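Long-range contacts in uncharacterized protein (Chondromyces crocatus, PDB 6I86), which is of unknown molecular function but is encoded in the crocagin gene cluster and probably takes part in making this ribosomally synthesised peptide natural product: residues S15-F20 / C98-P103; D22-I27 / L90-L95; V64-R69 / R107-V112; S83-I88 / R116-R121. All blocks are in the same frame, centred on the assembly; numbering follows the deposited sequence.

Three of the four contacts pair segments at neighbouring strands of one sheet, and contact 3 packs the two sheets of this compact chain together. Contacts 1 and 2 lie about 16 Å apart, centre to centre, and both use strand 94-99 of the antiparallel four-stranded sheet; contact 2 is nested inside the loop closed by contact 1. Contact 4 pairs strands 82-90 and 115-123 at one border of the mixed five-stranded sheet. Contact 3 has its centre about 12 Å from that of contact 2 and 13 Å from that of contact 4. Leu-95, Ile-88, Leu-68 and Tyr-117 carry packing between contacts. Contact 3 crosses the other three along the chain, so the two sheets are interwoven in sequence.

Contact 1 of 4, residues S15-F20 / C98-P103; sequences STWILF and CTTDEP
The carboxylate of Asp-101 grips Ser-15 with both oxygens. The backbone N of Ser-15 donates to Asp-101 OD2 at 2.9 Å, bent at the hydrogen (134°) and arriving nearly along the C-O axis, while Ser-15 OG gives its proton to the syn lone pair of Asp-101 OD1. With OG held between the backbone N and the carbonyl carbon (chi1 64°), the hydroxyl and the amide of Ser-15 reach the same carboxylate. Were Ser-15 an alanine, Asp-101 OD1 would lose this hydroxyl donor, and the carboxylate, held on this side by the backbone amide alone, would probably be freer to turn.

Backbone bonds continue the pairing inward. Leu-19 N binds Cys-98 O at 2.8 Å and Cys-98 N returns to Leu-19 O at 2.9 Å, the signature of an antiparallel hydrogen-bonded pair; Ile-18 and Thr-99 form the adjoining non-hydrogen-bonded pair. Here strands 17-22 and 94-99 are neighbours in the four-stranded antiparallel sheet, and the second strand ends in an ST motif, Thr-99 OG1 accepting from Glu-102 N at 2.8 Å. Beyond the last bridge, Thr-100 N makes a weak bond to Trp-17 O.

One water spans the two segments where they separate: it accepts from Thr-16 N, donates to Trp-17 O and lies 2.8 Å from Thr-100 OG1.

Apolar contacts are few. Leu-19 CD1 meets Cys-98 SG at 3.8 Å, and the methyl CG2 of Thr-100 approaches the Trp-17 ring obliquely at CE3, 3.9 Å away. The indole NE1 turns from this contact to Gln-55, and Ile-42 of helix 38-47 touches Trp-17, Leu-19 and Thr-100.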
loop_
_atom_site.group_PDB
_atom_site.type_symbol
_atom_site.label_atom_id
_atom_site.label_comp_id
_atom_site.label_asym_id
_atom_site.label_seq_id
_atom_site.Cartn_x
_atom_site.Cartn_y
_atom_site.Cartn_z
ATOM N N SER A 15 -0.493 -4.056 12.425
ATOM C CA SER A 15 -0.865 -5.331 13.019
ATOM C C SER A 15 -1.774 -6.171 12.135
ATOM O O SER A 15 -1.769 -7.398 12.268
ATOM C CB SER A 15 -1.552 -5.109 14.376
ATOM O OG SER A 15 -2.772 -4.403 14.230
ATOM N N THR A 16 -2.545 -5.551 11.239
ATOM C CA THR A 16 -3.447 -6.299 10.370
ATOM C C THR A 16 -3.453 -5.746 8.948
ATOM O O THR A 16 -3.067 -6.447 8.007
ATOM C CB THR A 16 -4.874 -6.296 10.932
ATOM O OG1 THR A 16 -5.257 -4.956 11.267
ATOM C CG2 THR A 16 -4.980 -7.169 12.173
ATOM N N TRP A 17 -3.885 -4.499 8.774
ATOM C CA TRP A 17 -4.119 -3.933 7.452
ATOM C C TRP A 17 -3.321 -2.653 7.243
ATOM O O TRP A 17 -3.375 -1.736 8.070
ATOM C CB TRP A 17 -5.605 -3.640 7.238
ATOM C CG TRP A 17 -6.465 -4.855 7.117
ATOM C CD1 TRP A 17 -6.053 -6.151 7.011
ATOM C CD2 TRP A 17 -7.894 -4.882 7.068
ATOM N NE1 TRP A 17 -7.140 -6.985 6.907
ATOM C CE2 TRP A 17 -8.283 -6.229 6.939
ATOM C CE3 TRP A 17 -8.882 -3.896 7.125
ATOM C CZ2 TRP A 17 -9.620 -6.616 6.867
ATOM C CZ3 TRP A 17 -10.208 -4.280 7.053
ATOM C CH2 TRP A 17 -10.565 -5.628 6.925
ATOM N N ILE A 18 -2.596 -2.594 6.128
ATOM C CA ILE A 18 -2.073 -1.350 5.578
ATOM C C ILE A 18 -2.975 -0.955 4.419
ATOM O O ILE A 18 -3.305 -1.793 3.570
ATOM C CB ILE A 18 -0.613 -1.505 5.118
ATOM C CG1 ILE A 18 0.271 -1.933 6.290
ATOM C CG2 ILE A 18 -0.103 -0.209 4.518
ATOM C CD1 ILE A 18 1.606 -2.519 5.876
ATOM N N LEU A 19 -3.391 0.309 4.383
ATOM C CA LEU A 19 -4.400 0.772 3.439
ATOM C C LEU A 19 -3.829 1.873 2.558
ATOM O O LEU A 19 -3.239 2.833 3.062
ATOM C CB LEU A 19 -5.644 1.276 4.178
ATOM C CG LEU A 19 -6.279 0.290 5.160
ATOM C CD1 LEU A 19 -7.300 0.996 6.039
ATOM C CD2 LEU A 19 -6.917 -0.884 4.427
ATOM N N PHE A 20 -4.015 1.733 1.248
ATOM C CA PHE A 20 -3.569 2.706 0.260
ATOM C C PHE A 20 -4.787 3.331 -0.402
ATOM O O PHE A 20 -5.720 2.621 -0.778
ATOM C CB PHE A 20 -2.693 2.059 -0.816
ATOM C CG PHE A 20 -1.270 1.843 -0.402
ATOM C CD1 PHE A 20 -0.939 1.603 0.918
ATOM C CD2 PHE A 20 -0.259 1.886 -1.342
ATOM C CE1 PHE A 20 0.374 1.406 1.291
ATOM C CE2 PHE A 20 1.050 1.691 -0.973
ATOM C CZ PHE A 20 1.370 1.450 0.345
ATOM N N CYS A 98 -2.473 4.577 5.302
ATOM C CA CYS A 98 -2.747 4.526 6.730
ATOM C C CYS A 98 -2.803 3.062 7.149
ATOM O O CYS A 98 -2.579 2.156 6.342
ATOM C CB CYS A 98 -4.039 5.274 7.072
ATOM S SG CYS A 98 -5.547 4.299 6.937
ATOM N N THR A 99 -3.078 2.832 8.431
ATOM C CA THR A 99 -3.324 1.499 8.959
ATOM C C THR A 99 -4.583 1.545 9.812
ATOM O O THR A 99 -5.071 2.617 10.178
ATOM C CB THR A 99 -2.143 0.972 9.794
ATOM O OG1 THR A 99 -2.154 1.592 11.084
ATOM C CG2 THR A 99 -0.808 1.253 9.106
ATOM N N THR A 100 -5.121 0.366 10.126
ATOM C CA THR A 100 -6.216 0.315 11.084
ATOM C C THR A 100 -5.751 0.625 12.500
ATOM O O THR A 100 -6.592 0.863 13.374
ATOM C CB THR A 100 -6.906 -1.052 11.045
ATOM O OG1 THR A 100 -5.927 -2.091 11.158
ATOM C CG2 THR A 100 -7.679 -1.220 9.743
ATOM N N ASP A 101 -4.438 0.634 12.742
ATOM C CA ASP A 101 -3.908 1.068 14.030
ATOM C C ASP A 101 -3.809 2.589 14.107
ATOM O O ASP A 101 -4.066 3.177 15.164
ATOM C CB ASP A 101 -2.537 0.433 14.281
ATOM C CG ASP A 101 -2.574 -1.083 14.232
ATOM O OD1 ASP A 101 -3.502 -1.674 14.822
ATOM O OD2 ASP A 101 -1.667 -1.688 13.619
ATOM N N GLU A 102 -3.437 3.238 13.001
ATOM C CA GLU A 102 -3.261 4.690 12.940
ATOM C C GLU A 102 -4.049 5.234 11.755
ATOM O O GLU A 102 -3.485 5.492 10.684
ATOM C CB GLU A 102 -1.782 5.067 12.831
ATOM C CG GLU A 102 -0.897 4.410 13.874
ATOM C CD GLU A 102 0.535 4.896 13.811
ATOM O OE1 GLU A 102 0.766 6.095 14.071
ATOM O OE2 GLU A 102 1.429 4.081 13.502
ATOM N N PRO A 103 -5.364 5.417 11.913
ATOM C CA PRO A 103 -6.174 5.935 10.795
ATOM C C PRO A 103 -5.797 7.339 10.349
ATOM O O PRO A 103 -6.083 7.701 9.200
ATOM C CB PRO A 103 -7.607 5.894 11.349
ATOM C CG PRO A 103 -7.467 5.737 12.832
ATOM C CD PRO A 103 -6.191 4.996 13.054
HETATM O O HOH W 1 -3.208 -2.723 11.038
#

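Contact 2 of 4, residues D22-I27 / L90-L95; sequences DASCSI and LPSGRL
Asp-22 and Ser-92 meet through two hydrogen bonds that employ both carboxylate oxygens. Ser-92 OG donates to OD1 of Asp-22 at 2.7 Å, and Ser-92 N donates to Asp-22 OD2 at 2.9 Å; both donors come from the syn side, the amide lying 35° out of the carboxylate plane. Gly-93 N adds a weak bond to OD2. The torsion that sets CG opposite the backbone N (chi1 -169°) carries the carboxylate across to the 90-95 segment, where the CD atom of Pro-91 lies 3.4 Å from Asp-22 OD2.

Three donors converge on Asp-22 OD1. Besides Ser-92 OG, it accepts from Ser-24 N at 2.9 Å on the anti side, closing an Asx turn, and from Ser-24 OG, which comes from above the carboxylate plane (47° out of it). This Asx turn coincides with the start of a type I beta turn from Asp-22 to Cys-25, by which the chain leaves strand 17-22. Replacing Asp-22 by an alanine would probably leave the amides and hydroxyls of Ser-24 and Ser-92 without the carboxylate they share, with the Asx turn lost and the two segments joined more weakly.

Farther out, Ser-92 OG is itself placed by an ST turn, accepting from Arg-94 N at 3.3 Å. The backbone then closes the strand pairing: Ala-23 N binds Arg-94 O at 2.8 Å, beside the non-hydrogen-bonded pair of Asp-22 with Leu-95. Ala-23 CB packs on the extended aliphatic part of Arg-94, 3.7 Å from its CD. From strand 107-111, His-108 and Thr-111 touch the Arg-94 side chain.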
loop_
_atom_site.group_PDB
_atom_site.type_symbol
_atom_site.label_atom_id
_atom_site.label_comp_id
_atom_site.label_asym_id
_atom_site.label_seq_id
_atom_site.Cartn_x
_atom_site.Cartn_y
_atom_site.Cartn_z
ATOM N N ASP A 22 -6.438 7.344 -2.335
ATOM C CA ASP A 22 -6.281 8.741 -2.709
ATOM C C ASP A 22 -6.488 9.626 -1.489
ATOM O O ASP A 22 -7.298 9.319 -0.610
ATOM C CB ASP A 22 -7.271 9.110 -3.812
ATOM C CG ASP A 22 -6.980 10.462 -4.432
ATOM O OD1 ASP A 22 -7.350 11.487 -3.826
ATOM O OD2 ASP A 22 -6.380 10.501 -5.527
ATOM N N ALA A 23 -5.747 10.735 -1.439
ATOM C CA ALA A 23 -5.817 11.619 -0.280
ATOM C C ALA A 23 -7.215 12.190 -0.087
ATOM O O ALA A 23 -7.590 12.542 1.037
ATOM C CB ALA A 23 -4.798 12.748 -0.425
ATOM N N SER A 24 -7.995 12.291 -1.160
ATOM C CA SER A 24 -9.353 12.814 -1.099
ATOM C C SER A 24 -10.379 11.761 -0.700
ATOM O O SER A 24 -11.557 12.097 -0.540
ATOM C CB SER A 24 -9.741 13.423 -2.451
ATOM O OG SER A 24 -9.840 12.422 -3.450
ATOM N N CYS A 25 -9.965 10.504 -0.537
ATOM C CA CYS A 25 -10.902 9.450 -0.171
ATOM C C CYS A 25 -11.492 9.718 1.210
ATOM O O CYS A 25 -10.835 10.288 2.086
ATOM C CB CYS A 25 -10.207 8.088 -0.195
ATOM S SG CYS A 25 -11.302 6.677 0.102
ATOM N N SER A 26 -12.750 9.302 1.395
ATOM C CA SER A 26 -13.451 9.553 2.650
ATOM C C SER A 26 -12.714 8.959 3.843
ATOM O O SER A 26 -12.806 9.489 4.956
ATOM C CB SER A 26 -14.871 8.988 2.577
ATOM O OG SER A 26 -14.852 7.583 2.393
ATOM N N ILE A 27 -11.973 7.868 3.631
ATOM C CA ILE A 27 -11.245 7.223 4.717
ATOM C C ILE A 27 -10.170 8.131 5.304
ATOM O O ILE A 27 -9.712 7.899 6.428
ATOM C CB ILE A 27 -10.640 5.893 4.217
ATOM C CG1 ILE A 27 -10.198 5.020 5.395
ATOM C CG2 ILE A 27 -9.488 6.152 3.262
ATOM C CD1 ILE A 27 -9.865 3.593 5.014
ATOM N N LEU A 90 -7.676 7.129 -8.409
ATOM C CA LEU A 90 -7.019 8.226 -7.701
ATOM C C LEU A 90 -7.516 9.543 -8.280
ATOM O O LEU A 90 -6.909 10.091 -9.215
ATOM C CB LEU A 90 -5.501 8.109 -7.805
ATOM C CG LEU A 90 -4.893 6.843 -7.196
ATOM C CD1 LEU A 90 -3.424 6.716 -7.570
ATOM C CD2 LEU A 90 -5.065 6.827 -5.684
ATOM N N PRO A 91 -8.613 10.091 -7.753
ATOM C CA PRO A 91 -9.178 11.318 -8.342
ATOM C C PRO A 91 -8.252 12.522 -8.270
ATOM O O PRO A 91 -8.331 13.398 -9.140
ATOM C CB PRO A 91 -10.457 11.539 -7.522
ATOM C CG PRO A 91 -10.784 10.192 -6.953
ATOM C CD PRO A 91 -9.471 9.531 -6.697
ATOM N N SER A 92 -7.380 12.597 -7.264
ATOM C CA SER A 92 -6.418 13.686 -7.156
ATOM C C SER A 92 -4.999 13.273 -7.516
ATOM O O SER A 92 -4.142 14.147 -7.687
ATOM C CB SER A 92 -6.424 14.271 -5.734
ATOM O OG SER A 92 -5.784 13.397 -4.820
ATOM N N GLY A 93 -4.728 11.976 -7.636
ATOM C CA GLY A 93 -3.389 11.498 -7.892
ATOM C C GLY A 93 -2.494 11.419 -6.678
ATOM O O GLY A 93 -1.363 10.928 -6.795
ATOM N N ARG A 94 -2.956 11.880 -5.516
ATOM C CA ARG A 94 -2.158 11.859 -4.294
ATOM C C ARG A 94 -2.407 10.535 -3.580
ATOM O O ARG A 94 -3.438 10.348 -2.928
ATOM C CB ARG A 94 -2.503 13.047 -3.406
ATOM C CG ARG A 94 -1.391 13.432 -2.457
ATOM C CD ARG A 94 -1.792 14.592 -1.573
ATOM N NE ARG A 94 -1.102 14.535 -0.290
ATOM C CZ ARG A 94 0.148 14.946 -0.105
ATOM N NH1 ARG A 94 0.836 15.448 -1.122
ATOM N NH2 ARG A 94 0.709 14.862 1.094
ATOM N N LEU A 95 -1.457 9.613 -3.707
ATOM C CA LEU A 95 -1.546 8.302 -3.075
ATOM C C LEU A 95 -0.984 8.390 -1.662
ATOM O O LEU A 95 0.171 8.785 -1.472
ATOM C CB LEU A 95 -0.782 7.265 -3.895
ATOM C CG LEU A 95 -0.773 5.837 -3.365
ATOM C CD1 LEU A 95 -2.168 5.235 -3.433
ATOM C CD2 LEU A 95 0.222 5.004 -4.148
#

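Contact 3 of 4, residues V64-R69 / R107-V112; sequences VRCILR and RHVLTV
Val-109 reaches Cys-66 through its own first torsion: CG1 stands opposite the backbone N (chi1 179°), which brings this methyl to Cys-66 CB at 3.5 Å. The cysteine torsion (chi1 -172°) decides only where SG goes, and in this one of two conformers the sulfur too lies near Val-109 CG1. At Leu-110, CG lies beside the backbone N, and its methyl CD1 passes over the backbone of 66-68, 3.6 Å from Cys-66 O. Leu-68 and Val-112 make the third pairing, their side chains crossing at a slant with Leu-68 CD2 3.8 Å from Val-112 CG1.

No hydrogen bond links the segments. Their strand axes approach to 7.8 Å and run 25° from parallel, evidence of face-to-face packing between sheets and not of pairing within one. A classic beta bulge helps supply the contacts: Val-109 and Leu-110 both stand opposite Leu-95, and both side chains point toward strand 60-69. All six touching residues are buried.

Strand 60-69 belongs to the mixed sheet, between strands 4-14 and 148-154, whereas strand 107-111 is the border strand of the antiparallel one, next to strand 94-99. Leu-95 touches both Cys-66 and Val-109, Leu-152 backs Cys-66, Ala-8 of strand 4-14 meets Leu-110, and Tyr-117 of strand 115-123 lies against Leu-68 and Val-112.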
loop_
_atom_site.group_PDB
_atom_site.type_symbol
_atom_site.label_atom_id
_atom_site.label_comp_id
_atom_site.label_asym_id
_atom_site.label_seq_id
_atom_site.Cartn_x
_atom_site.Cartn_y
_atom_site.Cartn_z
ATOM N N VAL A 64 7.470 -0.946 2.405
ATOM C CA VAL A 64 6.658 -1.115 1.207
ATOM C C VAL A 64 7.181 -0.162 0.145
ATOM O O VAL A 64 7.189 1.059 0.347
ATOM C CB VAL A 64 5.167 -0.864 1.481
ATOM C CG1 VAL A 64 4.342 -1.135 0.227
ATOM C CG2 VAL A 64 4.687 -1.724 2.639
ATOM N N ARG A 65 7.621 -0.717 -0.979
ATOM C CA ARG A 65 8.032 0.078 -2.126
ATOM C C ARG A 65 6.851 0.235 -3.071
ATOM O O ARG A 65 6.177 -0.746 -3.401
ATOM C CB ARG A 65 9.206 -0.580 -2.851
ATOM C CG ARG A 65 9.645 0.158 -4.105
ATOM C CD ARG A 65 10.852 -0.513 -4.742
ATOM N NE ARG A 65 11.977 -0.609 -3.815
ATOM C CZ ARG A 65 12.927 -1.534 -3.890
ATOM N NH1 ARG A 65 12.890 -2.445 -4.853
ATOM N NH2 ARG A 65 13.914 -1.550 -3.006
ATOM N N CYS A 66 6.574 1.474 -3.472
ATOM C CA CYS A 66 5.505 1.773 -4.414
ATOM C C CYS A 66 6.112 2.339 -5.688
ATOM O O CYS A 66 6.964 3.232 -5.634
ATOM C CB CYS A 66 4.503 2.762 -3.823
ATOM S SG CYS A 66 3.024 2.998 -4.836
ATOM N N ILE A 67 5.674 1.818 -6.831
ATOM C CA ILE A 67 6.226 2.181 -8.128
ATOM C C ILE A 67 5.089 2.549 -9.067
ATOM O O ILE A 67 4.127 1.785 -9.215
ATOM C CB ILE A 67 7.058 1.032 -8.728
ATOM C CG1 ILE A 67 8.200 0.640 -7.788
ATOM C CG2 ILE A 67 7.585 1.408 -10.107
ATOM C CD1 ILE A 67 8.820 -0.694 -8.120
ATOM N N LEU A 68 5.196 3.716 -9.693
ATOM C CA LEU A 68 4.422 4.017 -10.887
ATOM C C LEU A 68 5.247 3.561 -12.083
ATOM O O LEU A 68 6.388 4.006 -12.261
ATOM C CB LEU A 68 4.096 5.505 -10.986
ATOM C CG LEU A 68 3.443 5.929 -12.304
ATOM C CD1 LEU A 68 2.020 5.394 -12.407
ATOM C CD2 LEU A 68 3.463 7.440 -12.466
ATOM N N ARG A 69 4.687 2.654 -12.876
ATOM C CA ARG A 69 5.396 2.051 -13.993
ATOM C C ARG A 69 4.574 2.251 -15.259
ATOM O O ARG A 69 3.352 2.415 -15.211
ATOM C CB ARG A 69 5.661 0.558 -13.734
ATOM C CG ARG A 69 6.873 -0.007 -14.471
ATOM C CD ARG A 69 7.064 -1.495 -14.183
ATOM N NE ARG A 69 7.706 -1.763 -12.894
ATOM C CZ ARG A 69 8.987 -1.530 -12.619
ATOM N NH1 ARG A 69 9.793 -1.026 -13.545
ATOM N NH2 ARG A 69 9.468 -1.813 -11.415
ATOM N N ARG A 107 0.096 9.112 5.400
ATOM C CA ARG A 107 1.479 9.020 4.953
ATOM C C ARG A 107 1.538 9.158 3.438
ATOM O O ARG A 107 1.025 8.299 2.712
ATOM C CB ARG A 107 2.089 7.694 5.399
ATOM C CG ARG A 107 3.520 7.492 4.942
ATOM C CD ARG A 107 4.493 8.270 5.815
ATOM N NE ARG A 107 4.294 8.010 7.238
ATOM C CZ ARG A 107 4.855 7.001 7.899
ATOM N NH1 ARG A 107 5.654 6.153 7.267
ATOM N NH2 ARG A 107 4.617 6.840 9.193
ATOM N N HIS A 108 2.161 10.231 2.961
ATOM C CA HIS A 108 2.281 10.437 1.524
ATOM C C HIS A 108 3.180 9.371 0.914
ATOM O O HIS A 108 4.297 9.139 1.387
ATOM C CB HIS A 108 2.832 11.826 1.218
ATOM C CG HIS A 108 2.942 12.112 -0.247
ATOM N ND1 HIS A 108 4.075 12.644 -0.823
ATOM C CD2 HIS A 108 2.059 11.928 -1.258
ATOM C CE1 HIS A 108 3.884 12.782 -2.122
ATOM N NE2 HIS A 108 2.667 12.354 -2.413
ATOM N N VAL A 109 2.691 8.724 -0.137
ATOM C CA VAL A 109 3.429 7.684 -0.844
ATOM C C VAL A 109 3.982 8.210 -2.162
ATOM O O VAL A 109 5.198 8.291 -2.352
ATOM C CB VAL A 109 2.544 6.439 -1.070
ATOM C CG1 VAL A 109 3.324 5.390 -1.812
ATOM C CG2 VAL A 109 2.016 5.901 0.252
ATOM N N LEU A 110 3.098 8.571 -3.088
ATOM C CA LEU A 110 3.472 9.121 -4.377
ATOM C C LEU A 110 2.364 10.054 -4.841
ATOM O O LEU A 110 1.200 9.888 -4.471
ATOM C CB LEU A 110 3.700 8.016 -5.423
ATOM C CG LEU A 110 4.987 7.188 -5.401
ATOM C CD1 LEU A 110 4.943 6.099 -6.468
ATOM C CD2 LEU A 110 6.200 8.081 -5.603
ATOM N N THR A 111 2.735 11.041 -5.647
ATOM C CA THR A 111 1.771 11.847 -6.385
ATOM C C THR A 111 1.900 11.493 -7.858
ATOM O O THR A 111 2.950 11.723 -8.468
ATOM C CB THR A 111 1.989 13.344 -6.165
ATOM O OG1 THR A 111 1.691 13.670 -4.800
ATOM C CG2 THR A 111 1.075 14.148 -7.081
ATOM N N VAL A 112 0.840 10.924 -8.420
ATOM C CA VAL A 112 0.838 10.449 -9.800
ATOM C C VAL A 112 -0.231 11.233 -10.551
ATOM O O VAL A 112 -1.006 11.964 -9.915
ATOM C CB VAL A 112 0.587 8.934 -9.856
ATOM C CG1 VAL A 112 1.709 8.185 -9.148
ATOM C CG2 VAL A 112 -0.764 8.603 -9.240
#

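Contact 4 of 4, residues S83-I88 / R116-R121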
loop_
_atom_site.group_PDB
_atom_site.type_symbol
_atom_site.label_atom_id
_atom_site.label_comp_id
_atom_site.label_asym_id
_atom_site.label_seq_id
_atom_site.Cartn_x
_atom_site.Cartn_y
_atom_site.Cartn_z
ATOM N N SER A 83 0.980 -12.736 -5.323
ATOM C CA SER A 83 0.864 -11.673 -6.314
ATOM C C SER A 83 -0.602 -11.561 -6.694
ATOM O O SER A 83 -1.210 -12.553 -7.105
ATOM C CB SER A 83 1.728 -11.976 -7.543
ATOM O OG SER A 83 1.475 -11.065 -8.597
ATOM N N GLU A 84 -1.177 -10.370 -6.548
ATOM C CA GLU A 84 -2.574 -10.184 -6.909
ATOM C C GLU A 84 -2.731 -8.907 -7.716
ATOM O O GLU A 84 -2.165 -7.866 -7.369
ATOM C CB GLU A 84 -3.488 -10.170 -5.670
ATOM C CG GLU A 84 -3.510 -8.896 -4.854
ATOM C CD GLU A 84 -4.510 -8.983 -3.723
ATOM O OE1 GLU A 84 -5.637 -9.464 -3.972
ATOM O OE2 GLU A 84 -4.176 -8.577 -2.593
ATOM N N LEU A 85 -3.480 -9.010 -8.807
ATOM C CA LEU A 85 -3.748 -7.884 -9.687
ATOM C C LEU A 85 -5.070 -7.249 -9.279
ATOM O O LEU A 85 -6.124 -7.887 -9.369
ATOM C CB LEU A 85 -3.796 -8.349 -11.143
ATOM C CG LEU A 85 -3.608 -7.316 -12.257
ATOM C CD1 LEU A 85 -2.266 -6.621 -12.122
ATOM C CD2 LEU A 85 -3.737 -7.972 -13.628
ATOM N N VAL A 86 -5.013 -6.004 -8.812
ATOM C CA VAL A 86 -6.222 -5.252 -8.498
ATOM C C VAL A 86 -6.161 -3.916 -9.222
ATOM O O VAL A 86 -5.491 -3.788 -10.252
ATOM C CB VAL A 86 -6.394 -5.058 -6.979
ATOM C CG1 VAL A 86 -6.728 -6.383 -6.311
ATOM C CG2 VAL A 86 -5.138 -4.449 -6.371
ATOM N N SER A 87 -6.856 -2.917 -8.693
ATOM C CA SER A 87 -6.893 -1.607 -9.326
ATOM C C SER A 87 -7.185 -0.561 -8.261
ATOM O O SER A 87 -7.600 -0.879 -7.144
ATOM C CB SER A 87 -7.936 -1.556 -10.447
ATOM O OG SER A 87 -9.233 -1.826 -9.945
ATOM N N ILE A 88 -6.960 0.698 -8.622
ATOM C CA ILE A 88 -7.250 1.811 -7.727
ATOM C C ILE A 88 -7.604 3.030 -8.566
ATOM O O ILE A 88 -7.035 3.255 -9.639
ATOM C CB ILE A 88 -6.070 2.100 -6.771
ATOM C CG1 ILE A 88 -6.549 2.937 -5.585
ATOM C CG2 ILE A 88 -4.925 2.806 -7.494
ATOM C CD1 ILE A 88 -5.503 3.132 -4.517
ATOM N N ARG A 116 -7.241 6.250 -13.196
ATOM C CA ARG A 116 -7.477 4.874 -12.793
ATOM C C ARG A 116 -6.276 4.018 -13.170
ATOM O O ARG A 116 -5.748 4.127 -14.282
ATOM C CB ARG A 116 -8.749 4.342 -13.459
ATOM C CG ARG A 116 -9.020 2.880 -13.223
ATOM C CD ARG A 116 -10.389 2.476 -13.753
ATOM N NE ARG A 116 -11.417 3.470 -13.453
ATOM C CZ ARG A 116 -12.466 3.240 -12.670
ATOM N NH1 ARG A 116 -13.357 4.198 -12.448
ATOM N NH2 ARG A 116 -12.626 2.052 -12.105
ATOM N N TYR A 117 -5.847 3.167 -12.243
ATOM C CA TYR A 117 -4.611 2.417 -12.399
ATOM C C TYR A 117 -4.845 0.945 -12.111
ATOM O O TYR A 117 -5.560 0.596 -11.167
ATOM C CB TYR A 117 -3.521 2.934 -11.454
ATOM C CG TYR A 117 -3.018 4.303 -11.811
ATOM C CD1 TYR A 117 -1.957 4.463 -12.687
ATOM C CD2 TYR A 117 -3.611 5.438 -11.282
ATOM C CE1 TYR A 117 -1.496 5.721 -13.024
ATOM C CE2 TYR A 117 -3.159 6.700 -11.610
ATOM C CZ TYR A 117 -2.100 6.836 -12.483
ATOM O OH TYR A 117 -1.646 8.093 -12.814
ATOM N N ARG A 118 -4.239 0.088 -12.925
ATOM C CA ARG A 118 -4.053 -1.294 -12.518
ATOM C C ARG A 118 -2.985 -1.351 -11.433
ATOM O O ARG A 118 -2.027 -0.573 -11.432
ATOM C CB ARG A 118 -3.667 -2.167 -13.713
ATOM C CG ARG A 118 -4.573 -3.376 -13.880
ATOM C CD ARG A 118 -4.349 -4.107 -15.196
ATOM N NE ARG A 118 -4.903 -3.394 -16.345
ATOM C CZ ARG A 118 -6.193 -3.393 -16.669
ATOM N NH1 ARG A 118 -6.613 -2.727 -17.737
ATOM N NH2 ARG A 118 -7.068 -4.044 -15.914
ATOM N N VAL A 119 -3.174 -2.255 -10.479
ATOM C CA VAL A 119 -2.322 -2.325 -9.299
ATOM C C VAL A 119 -1.888 -3.766 -9.107
ATOM O O VAL A 119 -2.731 -4.669 -9.036
ATOM C CB VAL A 119 -3.037 -1.809 -8.038
ATOM C CG1 VAL A 119 -2.170 -2.046 -6.805
ATOM C CG2 VAL A 119 -3.362 -0.339 -8.184
ATOM N N LEU A 120 -0.582 -3.983 -9.022
ATOM C CA LEU A 120 -0.033 -5.285 -8.677
ATOM C C LEU A 120 0.464 -5.229 -7.241
ATOM O O LEU A 120 1.358 -4.438 -6.918
ATOM C CB LEU A 120 1.099 -5.679 -9.625
ATOM C CG LEU A 120 1.680 -7.072 -9.380
ATOM C CD1 LEU A 120 0.644 -8.132 -9.737
ATOM C CD2 LEU A 120 2.954 -7.273 -10.191
ATOM N N ARG A 121 -0.122 -6.056 -6.383
ATOM C CA ARG A 121 0.374 -6.250 -5.028
ATOM C C ARG A 121 1.256 -7.488 -5.010
ATOM O O ARG A 121 0.764 -8.605 -5.197
ATOM C CB ARG A 121 -0.764 -6.408 -4.023
ATOM C CG ARG A 121 -0.271 -6.857 -2.650
ATOM C CD ARG A 121 -1.412 -7.147 -1.694
ATOM N NE ARG A 121 -1.913 -8.513 -1.800
ATOM C CZ ARG A 121 -1.518 -9.503 -1.006
ATOM N NH1 ARG A 121 -0.615 -9.273 -0.062
ATOM N NH2 ARG A 121 -2.021 -10.721 -1.155
HETATM O O HOH W 2 -10.791 -0.520 -11.865
#
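Glu-84, Val-86 and Ile-88 each pair with a residue of strand 115-123 through two backbone hydrogen bonds, so six amides and six carbonyls are satisfied across the contact. Val-86 N reaches Val-119 O at 2.7 Å, whereas the returning Val-119 N meets Val-86 O from above its carbonyl plane (49° out of it). Around Ile-88 and Tyr-117 the two bonds are both 2.9 Å, and Glu-84 and Arg-121 close the other end. The strand directions differ by 148°, antiparallel with marked twist.

Beside that last pair, Glu-84 OE2 forms a salt bridge with Arg-121 NE, approaching near the guanidinium plane; the modelled separation is very short, so its exact length is doubtful. The bend of Arg-121 at chi3 presents NE to the carboxylate, whose plane is turned 72° from the guanidinium, while Arg-121 NH2 also binds a glycerol, probably from the crystallisation liquor. Ser-87 OG lies 2.8 Å from a water that accepts from Arg-116 NH2, and the Tyr-117 hydroxyl is bound to Pro-113 O.

On the Val-86 and Ile-88 face, Ile-88 CG2 packs on Val-119 CG2 at 3.6 Å, with Val-52 of strand 51-55 touching all three residues. The chemistry thus divides: a continuous backbone ladder, distorted at Val-86, fixes the register of this border strand, apolar branches join it to the second sheet, and an ion pair marks the end at Glu-84.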